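Local coordinates for protein beta-lactamase Mb2281c (Mycobacterium bovis, PDB 3I7J) that is probably a serine hydrolase of the beta-lactamase family, which as in its relatives would attack an amide or ester bond with a nucleophilic serine, at residues A47-V52 with R121-A126. Numbering follows the deposited sequence.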
loop_
_atom_site.group_PDB
_atom_site.type_symbol
_atom_site.label_atom_id
_atom_site.label_comp_id
_atom_site.label_asym_id
_atom_site.label_seq_id
_atom_site.Cartn_x
_atom_site.Cartn_y
_atom_site.Cartn_z
ATOM N N ALA A 47 -4.517 5.701 0.850
ATOM C CA ALA A 47 -3.452 6.681 1.066
ATOM C C ALA A 47 -3.344 7.632 -0.126
ATOM O O ALA A 47 -3.170 8.841 0.049
ATOM C CB ALA A 47 -2.127 5.977 1.275
ATOM N N ARG A 48 -3.445 7.090 -1.337
ATOM C CA ARG A 48 -3.341 7.932 -2.519
ATOM C C ARG A 48 -4.535 8.875 -2.589
ATOM O O ARG A 48 -4.417 10.018 -3.048
ATOM C CB ARG A 48 -3.269 7.086 -3.787
ATOM C CG ARG A 48 -2.838 7.873 -5.014
ATOM C CD ARG A 48 -1.457 8.456 -4.808
ATOM N NE ARG A 48 -0.635 8.362 -6.008
ATOM C CZ ARG A 48 0.684 8.492 -6.002
ATOM N NH1 ARG A 48 1.366 8.400 -7.132
ATOM N NH2 ARG A 48 1.320 8.708 -4.853
ATOM N N ALA A 49 -5.686 8.392 -2.133
ATOM C CA ALA A 49 -6.897 9.203 -2.120
ATOM C C ALA A 49 -6.714 10.347 -1.116
ATOM O O ALA A 49 -7.115 11.486 -1.378
ATOM C CB ALA A 49 -8.097 8.347 -1.737
ATOM N N ALA A 50 -6.098 10.044 0.030
ATOM C CA ALA A 50 -5.850 11.065 1.055
ATOM C C ALA A 50 -4.813 12.086 0.564
ATOM O O ALA A 50 -4.846 13.253 0.951
ATOM C CB ALA A 50 -5.368 10.417 2.351
ATOM N N GLN A 51 -3.893 11.624 -0.279
ATOM C CA GLN A 51 -2.869 12.484 -0.843
ATOM C C GLN A 51 -3.518 13.449 -1.836
ATOM O O GLN A 51 -3.176 14.631 -1.879
ATOM C CB GLN A 51 -1.804 11.650 -1.546
ATOM C CG GLN A 51 -0.832 10.959 -0.596
ATOM C CD GLN A 51 -0.115 9.801 -1.262
ATOM O OE1 GLN A 51 0.163 9.843 -2.457
ATOM N NE2 GLN A 51 0.194 8.764 -0.491
ATOM N N VAL A 52 -4.456 12.945 -2.629
ATOM C CA VAL A 52 -5.152 13.787 -3.587
ATOM C C VAL A 52 -5.956 14.839 -2.817
ATOM O O VAL A 52 -6.007 16.000 -3.217
ATOM C CB VAL A 52 -6.119 12.962 -4.482
ATOM C CG1 VAL A 52 -6.947 13.901 -5.359
ATOM C CG2 VAL A 52 -5.320 12.004 -5.363
ATOM N N ARG A 121 -16.921 6.679 -2.549
ATOM C CA ARG A 121 -17.124 7.432 -3.776
ATOM C C ARG A 121 -15.975 8.398 -4.002
ATOM O O ARG A 121 -15.601 8.662 -5.139
ATOM C CB ARG A 121 -18.450 8.194 -3.715
ATOM C CG ARG A 121 -18.693 9.138 -4.877
ATOM C CD ARG A 121 -19.978 9.916 -4.661
ATOM N NE ARG A 121 -20.223 10.895 -5.713
ATOM C CZ ARG A 121 -21.303 11.667 -5.775
ATOM N NH1 ARG A 121 -22.237 11.575 -4.837
ATOM N NH2 ARG A 121 -21.458 12.523 -6.779
ATOM N N TYR A 122 -15.409 8.926 -2.921
ATOM C CA TYR A 122 -14.294 9.851 -3.050
ATOM C C TYR A 122 -13.089 9.118 -3.634
ATOM O O TYR A 122 -12.374 9.652 -4.487
ATOM C CB TYR A 122 -13.908 10.449 -1.695
ATOM C CG TYR A 122 -12.816 11.488 -1.820
ATOM C CD1 TYR A 122 -13.126 12.819 -2.100
ATOM C CD2 TYR A 122 -11.466 11.122 -1.757
ATOM C CE1 TYR A 122 -12.127 13.758 -2.324
ATOM C CE2 TYR A 122 -10.457 12.056 -1.979
ATOM C CZ TYR A 122 -10.798 13.369 -2.267
ATOM O OH TYR A 122 -9.819 14.292 -2.523
ATOM N N LEU A 123 -12.858 7.894 -3.162
ATOM C CA LEU A 123 -11.741 7.082 -3.652
ATOM C C LEU A 123 -11.850 6.883 -5.160
ATOM O O LEU A 123 -10.875 7.045 -5.895
ATOM C CB LEU A 123 -11.736 5.711 -2.959
ATOM C CG LEU A 123 -10.838 4.633 -3.587
ATOM C CD1 LEU A 123 -9.392 5.118 -3.646
ATOM C CD2 LEU A 123 -10.936 3.358 -2.769
ATOM N N THR A 124 -13.050 6.530 -5.607
ATOM C CA THR A 124 -13.320 6.290 -7.018
ATOM C C THR A 124 -13.040 7.520 -7.875
ATOM O O THR A 124 -12.306 7.444 -8.854
ATOM C CB THR A 124 -14.792 5.865 -7.225
ATOM O OG1 THR A 124 -15.060 4.684 -6.461
ATOM C CG2 THR A 124 -15.079 5.589 -8.693
ATOM N N GLU A 125 -13.615 8.655 -7.494
ATOM C CA GLU A 125 -13.449 9.885 -8.254
ATOM C C GLU A 125 -12.062 10.501 -8.182
ATOM O O GLU A 125 -11.637 11.190 -9.107
ATOM C CB GLU A 125 -14.479 10.927 -7.801
ATOM C CG GLU A 125 -15.904 10.398 -7.707
ATOM C CD GLU A 125 -16.900 11.453 -7.238
ATOM O OE1 GLU A 125 -16.473 12.465 -6.644
ATOM O OE2 GLU A 125 -18.113 11.260 -7.453
ATOM N N ALA A 126 -11.339 10.264 -7.098
ATOM C CA ALA A 126 -10.015 10.864 -6.969
ATOM C C ALA A 126 -8.871 9.987 -7.461
ATOM O O ALA A 126 -7.817 10.492 -7.853
ATOM C CB ALA A 126 -9.773 11.253 -5.511
#
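Ala49 and Leu123 bring their CA atoms to 5.5 Å where two helix segments, 47-52 and 121-126, pass at 74° with their axes 9.4 Å apart. This is helix-helix packing in the helical region of what is, from its family, a serine beta-lactamase-type fold: an SxxK-like pattern lies at the start of helix 42-56, with Ser40 just before it and Lys43 in its first turn, and by analogy Ser40 is probably the nucleophile. No hydrogen bond joins the segments; the contact is mainly van der Waals packing of small and branched side chains and a tyrosine ring. Ala49 suits the crossing because a methyl lets the backbones come near; its CB meets Leu123 CD1 at 4.0 Å. Leucine, with CG anti to the backbone N (chi1 166°), carries that branched end nearer the other helix than its CB direction alone would.

Val52, one turn on, points its CB toward helix 119-131. Its CG1 rests on the methyl of Ala126, CB to CG1 3.9 Å, while CG2 lies beside Ala126 O; a small residue at 126 leaves room for the beta-branched valine. Val52 also touches Val169 of a loop.

Tyr122 spans the gap with a long, flat side chain that also touches Val111 and Ser115 of helix 101-115, thereby tying three helices together. Its hydroxyl passes near Val52 but finds its polar partner in Glu56, a turn further along helix 42-56, which satisfies the buried OH and should help fix the ring's direction. Away from the interface, Arg48 NH2 bonds Gln51 OE1 in the carbonyl plane, and Arg48 NE forms a salt bridge with Asp162 OD2. With CG anti to the backbone N (chi1 -176°), the Tyr122 ring extends toward helix 42-56, and Ala49 O meets its weakly positive C-H edge, in plane, 3.4 Å from CE2.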